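Local coordinates for protein UDP-N-acetylenolpyruvoylglucosamine reductase (Listeria monocytogenes, PDB 3TX1) that probably reduces UDP-N-acetylglucosamine enolpyruvate to UDP-N-acetylmuramate with NADPH, using bound FAD, in the synthesis of cell-wall peptidoglycan, at residues 138-146 with 158-168. Residues are numbered along the deposited sequence; the frame is centred on the assembly and turned at random.
With FAD (flavin-adenine dinucleotide), chain B.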
ATOM      1  N   SER A 138      18.779  13.550  -1.591  1.00 53.95           N
ATOM      2  CA  SER A 138      18.971  12.191  -2.075  1.00 53.41           C
ATOM      3  C   SER A 138      18.712  11.121  -1.024  1.00 49.63           C
ATOM      4  O   SER A 138      18.957  11.312   0.165  1.00 49.74           O
ATOM      5  CB  SER A 138      20.374  12.015  -2.652  1.00 55.32           C
ATOM      6  OG  SER A 138      20.532  10.688  -3.102  1.00 53.53           O
ATOM      7  N   GLY A 139      18.226   9.990  -1.499  1.00 46.67           N
ATOM      8  CA  GLY A 139      17.960   8.868  -0.639  1.00 46.33           C
ATOM      9  C   GLY A 139      16.616   8.266  -0.968  1.00 45.90           C
ATOM     10  O   GLY A 139      16.374   7.108  -0.613  1.00 45.73           O
ATOM     11  N   LEU A 140      15.732   9.053  -1.603  1.00 44.89           N
ATOM     12  CA  LEU A 140      14.401   8.554  -1.992  1.00 43.31           C
ATOM     13  C   LEU A 140      14.265   8.063  -3.449  1.00 43.04           C
ATOM     14  O   LEU A 140      13.273   7.430  -3.814  1.00 39.44           O
ATOM     15  CB  LEU A 140      13.296   9.585  -1.706  1.00 41.92           C
ATOM     16  CG  LEU A 140      12.697   9.694  -0.301  1.00 41.56           C
ATOM     17  CD1 LEU A 140      11.547  10.694  -0.367  1.00 40.80           C
ATOM     18  CD2 LEU A 140      12.229   8.367   0.311  1.00 37.09           C
ATOM     19  N   GLU A 141      15.264   8.333  -4.273  1.00 42.94           N
ATOM     20  CA  GLU A 141      15.124   8.015  -5.664  1.00 43.09           C
ATOM     21  C   GLU A 141      14.343   6.732  -5.908  1.00 41.17           C
ATOM     22  O   GLU A 141      13.480   6.706  -6.798  1.00 39.77           O
ATOM     23  CB  GLU A 141      16.476   7.962  -6.360  1.00 46.15           C
ATOM     24  CG  GLU A 141      17.311   9.230  -6.260  1.00 49.96           C
ATOM     25  CD  GLU A 141      17.967   9.393  -4.898  1.00 52.02           C
ATOM     26  OE1 GLU A 141      17.518   8.720  -3.925  1.00 51.40           O
ATOM     27  OE2 GLU A 141      18.933  10.182  -4.813  1.00 52.49           O
ATOM     28  N   PHE A 142      14.616   5.705  -5.098  1.00 40.07           N
ATOM     29  CA  PHE A 142      14.034   4.379  -5.281  1.00 40.70           C
ATOM     30  C   PHE A 142      12.490   4.290  -5.278  1.00 39.54           C
ATOM     31  O   PHE A 142      11.922   3.256  -5.702  1.00 38.22           O
ATOM     32  CB  PHE A 142      14.615   3.378  -4.264  1.00 43.31           C
ATOM     33  CG  PHE A 142      14.214   3.653  -2.839  1.00 47.29           C
ATOM     34  CD1 PHE A 142      12.924   3.384  -2.394  1.00 45.92           C
ATOM     35  CD2 PHE A 142      15.123   4.149  -1.937  1.00 48.44           C
ATOM     36  CE1 PHE A 142      12.550   3.644  -1.094  1.00 44.34           C
ATOM     37  CE2 PHE A 142      14.757   4.388  -0.629  1.00 49.49           C
ATOM     38  CZ  PHE A 142      13.471   4.139  -0.208  1.00 46.97           C
ATOM     39  N   ALA A 143      11.845   5.367  -4.816  1.00 35.86           N
ATOM     40  CA  ALA A 143      10.415   5.447  -4.635  1.00 33.48           C
ATOM     41  C   ALA A 143       9.701   6.370  -5.628  1.00 34.73           C
ATOM     42  O   ALA A 143       8.501   6.622  -5.517  1.00 35.85           O
ATOM     43  CB  ALA A 143      10.109   5.855  -3.199  1.00 31.37           C
ATOM     44  N   CYS A 144      10.396   6.839  -6.640  1.00 36.51           N
ATOM     45  CA  CYS A 144       9.764   7.748  -7.607  1.00 37.76           C
ATOM     46  C   CYS A 144       8.651   7.016  -8.386  1.00 37.67           C
ATOM     47  O   CYS A 144       7.784   7.657  -9.025  1.00 38.75           O
ATOM     48  CB  CYS A 144      10.833   8.286  -8.569  1.00 40.32           C
ATOM     49  SG  CYS A 144      11.726   6.967  -9.471  1.00 41.26           S
ATOM     50  N   GLY A 145       8.685   5.680  -8.338  1.00 33.80           N
ATOM     51  CA  GLY A 145       7.727   4.888  -9.071  1.00 33.35           C
ATOM     52  C   GLY A 145       6.835   3.950  -8.276  1.00 32.08           C
ATOM     53  O   GLY A 145       6.049   3.245  -8.887  1.00 32.79           O
ATOM     54  N   ILE A 146       6.928   3.966  -6.935  1.00 29.59           N
ATOM     55  CA  ILE A 146       6.168   3.074  -6.045  1.00 27.18           C
ATOM     56  C   ILE A 146       4.857   3.731  -5.666  1.00 26.46           C
ATOM     57  O   ILE A 146       4.848   4.701  -4.920  1.00 25.29           O
ATOM     58  CB  ILE A 146       6.921   2.774  -4.724  1.00 26.55           C
ATOM     59  CG1 ILE A 146       8.328   2.211  -4.968  1.00 27.10           C
ATOM     60  CG2 ILE A 146       6.125   1.811  -3.874  1.00 25.56           C
ATOM     61  CD1 ILE A 146       9.164   1.983  -3.710  1.00 26.47           C
ATOM     62  N   ALA A 158       8.398  -0.397   2.234  1.00 38.94           N
ATOM     63  CA  ALA A 158       8.370  -0.380   0.796  1.00 36.48           C
ATOM     64  C   ALA A 158       9.775  -0.177   0.227  1.00 36.56           C
ATOM     65  O   ALA A 158      10.543   0.646   0.717  1.00 35.90           O
ATOM     66  CB  ALA A 158       7.402   0.713   0.342  1.00 32.96           C
ATOM     67  N   GLY A 159      10.109  -0.927  -0.808  1.00 37.08           N
ATOM     68  CA  GLY A 159      11.418  -0.765  -1.419  1.00 40.38           C
ATOM     69  C   GLY A 159      11.450  -1.187  -2.862  1.00 40.06           C
ATOM     70  O   GLY A 159      10.579  -1.887  -3.301  1.00 40.52           O
ATOM     71  N   ALA A 160      12.456  -0.738  -3.602  1.00 42.73           N
ATOM     72  CA  ALA A 160      12.613  -1.106  -5.001  1.00 43.27           C
ATOM     73  C   ALA A 160      13.997  -0.696  -5.487  1.00 44.28           C
ATOM     74  O   ALA A 160      14.477   0.370  -5.130  1.00 46.76           O
ATOM     75  CB  ALA A 160      11.534  -0.455  -5.855  1.00 41.97           C
ATOM     76  N   TYR A 161      14.622  -1.534  -6.313  1.00 45.29           N
ATOM     77  CA  TYR A 161      15.941  -1.224  -6.866  1.00 47.27           C
ATOM     78  C   TYR A 161      16.999  -1.158  -5.784  1.00 50.75           C
ATOM     79  O   TYR A 161      17.775  -0.188  -5.706  1.00 48.42           O
ATOM     80  CB  TYR A 161      15.901   0.063  -7.726  1.00 42.31           C
ATOM     81  CG  TYR A 161      14.923  -0.115  -8.845  1.00 38.98           C
ATOM     82  CD1 TYR A 161      13.769   0.658  -8.914  1.00 36.88           C
ATOM     83  CD2 TYR A 161      15.073  -1.174  -9.750  1.00 37.93           C
ATOM     84  CE1 TYR A 161      12.807   0.429  -9.892  1.00 35.21           C
ATOM     85  CE2 TYR A 161      14.128  -1.407 -10.725  1.00 37.23           C
ATOM     86  CZ  TYR A 161      12.997  -0.593 -10.797  1.00 35.42           C
ATOM     87  OH  TYR A 161      12.080  -0.795 -11.789  1.00 34.18           O
ATOM     88  N   GLY A 162      17.011  -2.200  -4.948  1.00 52.72           N
ATOM     89  CA  GLY A 162      17.954  -2.258  -3.832  1.00 57.75           C
ATOM     90  C   GLY A 162      17.787  -1.181  -2.760  1.00 57.96           C
ATOM     91  O   GLY A 162      18.494  -1.215  -1.761  1.00 60.94           O
ATOM     92  N   GLY A 163      16.877  -0.223  -2.984  1.00 58.63           N
ATOM     93  CA  GLY A 163      16.514   0.847  -2.023  1.00 54.12           C
ATOM     94  C   GLY A 163      15.312   0.429  -1.154  1.00 52.33           C
ATOM     95  O   GLY A 163      14.576  -0.501  -1.501  1.00 45.44           O
ATOM     96  N   GLU A 164      15.110   1.116  -0.023  1.00 53.39           N
ATOM     97  CA  GLU A 164      14.062   0.744   0.929  1.00 48.07           C
ATOM     98  C   GLU A 164      13.806   1.854   1.930  1.00 44.04           C
ATOM     99  O   GLU A 164      14.734   2.561   2.273  1.00 43.39           O
ATOM    100  CB  GLU A 164      14.487  -0.497   1.669  1.00 53.45           C
ATOM    101  CG  GLU A 164      13.312  -1.394   1.967  1.00 62.61           C
ATOM    102  CD  GLU A 164      13.745  -2.799   2.336  1.00 74.77           C
ATOM    103  OE1 GLU A 164      14.893  -2.952   2.830  1.00 74.16           O
ATOM    104  OE2 GLU A 164      12.925  -3.739   2.138  1.00 81.86           O
ATOM    105  N   ILE A 165      12.551   1.999   2.390  1.00 40.31           N
ATOM    106  CA  ILE A 165      12.124   3.058   3.338  1.00 37.96           C
ATOM    107  C   ILE A 165      12.927   3.024   4.625  1.00 41.23           C
ATOM    108  O   ILE A 165      13.338   4.077   5.130  1.00 41.90           O
ATOM    109  CB  ILE A 165      10.606   2.981   3.660  1.00 37.03           C
ATOM    110  CG1 ILE A 165       9.739   3.452   2.481  1.00 34.53           C
ATOM    111  CG2 ILE A 165      10.226   3.825   4.873  1.00 36.24           C
ATOM    112  CD1 ILE A 165       9.699   4.956   2.264  1.00 32.82           C
ATOM    113  N   SER A 166      13.185   1.820   5.144  1.00 44.23           N
ATOM    114  CA  SER A 166      13.963   1.683   6.377  1.00 47.43           C
ATOM    115  C   SER A 166      15.338   2.260   6.179  1.00 49.66           C
ATOM    116  O   SER A 166      15.926   2.751   7.129  1.00 55.19           O
ATOM    117  CB  SER A 166      14.034   0.238   6.878  1.00 50.32           C
ATOM    118  OG  SER A 166      14.706  -0.605   5.957  1.00 56.55           O
ATOM    119  N   ASP A 167      15.861   2.211   4.957  1.00 49.93           N
ATOM    120  CA  ASP A 167      17.151   2.869   4.683  1.00 52.37           C
ATOM    121  C   ASP A 167      17.114   4.329   5.106  1.00 52.60           C
ATOM    122  O   ASP A 167      18.116   4.841   5.583  1.00 57.92           O
ATOM    123  CB  ASP A 167      17.544   2.834   3.202  1.00 51.62           C
ATOM    124  CG  ASP A 167      17.878   1.441   2.712  1.00 53.36           C
ATOM    125  OD1 ASP A 167      18.321   0.620   3.547  1.00 56.64           O
ATOM    126  OD2 ASP A 167      17.730   1.183   1.491  1.00 50.36           O
ATOM    127  N   VAL A 168      15.980   5.007   4.945  1.00 48.45           N
ATOM    128  CA  VAL A 168      15.958   6.420   5.288  1.00 49.79           C
ATOM    129  C   VAL A 168      14.889   6.897   6.241  1.00 50.79           C
ATOM    130  O   VAL A 168      14.705   8.123   6.397  1.00 50.20           O
ATOM    131  CB  VAL A 168      15.941   7.342   4.056  1.00 47.88           C
ATOM    132  CG1 VAL A 168      17.314   7.408   3.435  1.00 47.20           C
ATOM    133  CG2 VAL A 168      14.853   6.927   3.072  1.00 46.78           C
TER
HETATM  134  PA  FAD B 299      -2.559  -0.316   0.932  1.00 35.15           P
HETATM  135  O1A FAD B 299      -3.740   0.587   1.046  1.00 36.34           O
HETATM  136  O2A FAD B 299      -2.466  -1.272  -0.222  1.00 35.89           O
HETATM  137  O5B FAD B 299      -2.482  -1.244   2.231  1.00 35.57           O
HETATM  138  C5B FAD B 299      -1.165  -1.735   2.458  1.00 34.88           C
HETATM  139  C4B FAD B 299      -0.967  -2.198   3.886  1.00 35.66           C
HETATM  140  O4B FAD B 299      -0.530  -1.121   4.700  1.00 35.07           O
HETATM  141  C3B FAD B 299      -2.183  -2.769   4.579  1.00 36.94           C
HETATM  142  O3B FAD B 299      -1.683  -3.674   5.595  1.00 38.35           O
HETATM  143  C2B FAD B 299      -2.748  -1.516   5.247  1.00 36.84           C
HETATM  144  O2B FAD B 299      -3.650  -1.686   6.357  1.00 38.61           O
HETATM  145  C1B FAD B 299      -1.477  -0.883   5.734  1.00 35.96           C
HETATM  146  N9A FAD B 299      -1.630   0.560   5.799  1.00 34.71           N
HETATM  147  C8A FAD B 299      -1.999   1.396   4.816  1.00 33.78           C
HETATM  148  N7A FAD B 299      -1.922   2.676   5.275  1.00 33.44           N
HETATM  149  C5A FAD B 299      -1.488   2.675   6.556  1.00 33.81           C
HETATM  150  C6A FAD B 299      -1.223   3.648   7.648  1.00 33.65           C
HETATM  151  N6A FAD B 299      -1.391   4.992   7.508  1.00 33.06           N
HETATM  152  N1A FAD B 299      -0.788   3.149   8.825  1.00 34.27           N
HETATM  153  C2A FAD B 299      -0.597   1.853   9.029  1.00 35.35           C
HETATM  154  N3A FAD B 299      -0.846   0.912   8.117  1.00 35.48           N
HETATM  155  C4A FAD B 299      -1.289   1.255   6.887  1.00 34.72           C
HETATM  156  N1  FAD B 299       5.888  -2.032  -3.385  1.00 39.46           N
HETATM  157  C2  FAD B 299       7.235  -1.956  -3.258  1.00 41.59           C
HETATM  158  O2  FAD B 299       7.750  -2.077  -2.134  1.00 42.77           O
HETATM  159  N3  FAD B 299       8.075  -1.721  -4.276  1.00 43.24           N
HETATM  160  C4  FAD B 299       7.674  -1.570  -5.531  1.00 42.82           C
HETATM  161  O4  FAD B 299       8.491  -1.391  -6.462  1.00 44.40           O
HETATM  162  C4X FAD B 299       6.222  -1.641  -5.749  1.00 40.76           C
HETATM  163  N5  FAD B 299       5.731  -1.493  -6.976  1.00 41.00           N
HETATM  164  C5X FAD B 299       4.416  -1.551  -7.230  1.00 39.57           C
HETATM  165  C6  FAD B 299       3.985  -1.368  -8.535  1.00 40.32           C
HETATM  166  C7  FAD B 299       2.649  -1.391  -8.834  1.00 39.50           C
HETATM  167  C7M FAD B 299       2.197  -1.206 -10.259  1.00 40.09           C
HETATM  168  C8  FAD B 299       1.702  -1.604  -7.716  1.00 38.41           C
HETATM  169  C8M FAD B 299       0.237  -1.654  -7.958  1.00 39.31           C
HETATM  170  C9  FAD B 299       2.129  -1.782  -6.429  1.00 37.72           C
HETATM  171  C9A FAD B 299       3.472  -1.769  -6.138  1.00 38.08           C
HETATM  172  N10 FAD B 299       3.944  -1.930  -4.813  1.00 38.04           N
HETATM  173  C10 FAD B 299       5.333  -1.875  -4.595  1.00 39.12           C
HETATM  174  C1' FAD B 299       3.000  -2.181  -3.709  1.00 36.58           C
HETATM  175  C2' FAD B 299       2.543  -0.897  -3.055  1.00 36.32           C
HETATM  176  O2' FAD B 299       2.807   0.212  -3.910  1.00 37.34           O
HETATM  177  C3' FAD B 299       3.282  -0.648  -1.754  1.00 36.20           C
HETATM  178  O3' FAD B 299       3.104  -1.814  -0.959  1.00 36.35           O
HETATM  179  C4' FAD B 299       2.693   0.571  -1.050  1.00 35.36           C
HETATM  180  O4' FAD B 299       3.631   1.148  -0.130  1.00 35.94           O
HETATM  181  C5' FAD B 299       1.361   0.278  -0.382  1.00 34.17           C
HETATM  182  O5' FAD B 299       0.690   1.509  -0.252  1.00 33.76           O
HETATM  183  P   FAD B 299      -0.859   1.654   0.025  1.00 33.49           P
HETATM  184  O1P FAD B 299      -1.010   3.008   0.617  1.00 33.78           O
HETATM  185  O2P FAD B 299      -1.498   1.324  -1.281  1.00 34.47           O
HETATM  186  O3P FAD B 299      -1.206   0.516   1.043  1.00 33.90           O
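The ring of F142 lies with one face over the G163-E164 peptide, in a beta hairpin of the PCMH-type FAD-binding domain. A type I' turn from A160 to G163 joins the short, weakly bonded strands 159-160 and 163-164. F142 sits in the 3-10 segment 141-143. G163 C is 3.7 Å and E164 N 3.3 Å above the F142 ring plane, both over its centre. L140 O is over the opposite face, offset toward the rim. With chi1 68°, F142 CG lies between the backbone N and the carbonyl carbon, which turns the ring over this peptide. F142 CD2 comes to 3.6 Å from G163 CA.

Packing continues on both flanks of F142. On one, L140 CD2 and V168 CG2 meet at 4.1 Å, the two side chains crossing at a slant; V168 CG2 also approaches G139 O. On the other, I146 CD1 packs against A160 CB at 4.0 Å. I146 also touches the flavin: CG1 and CD1 lie near its pyrimidine end, and CG2 near C10 and the ribityl O2'. Helix 125-134 touches both L140 and I146.

G159 presents its backbone to the cofactor, within the FAD pocket, and A160 CB lies close to FAD O4. G159 grips the flavin pyrimidine edge with two hydrogen bonds, and R194, a predicted active-site residue, also donates from NE to G159 O. G159 N donates to FAD O2 at 2.9 Å, and FAD N3 donates to G159 O at 2.7 Å, with an N-H...O angle of 161°.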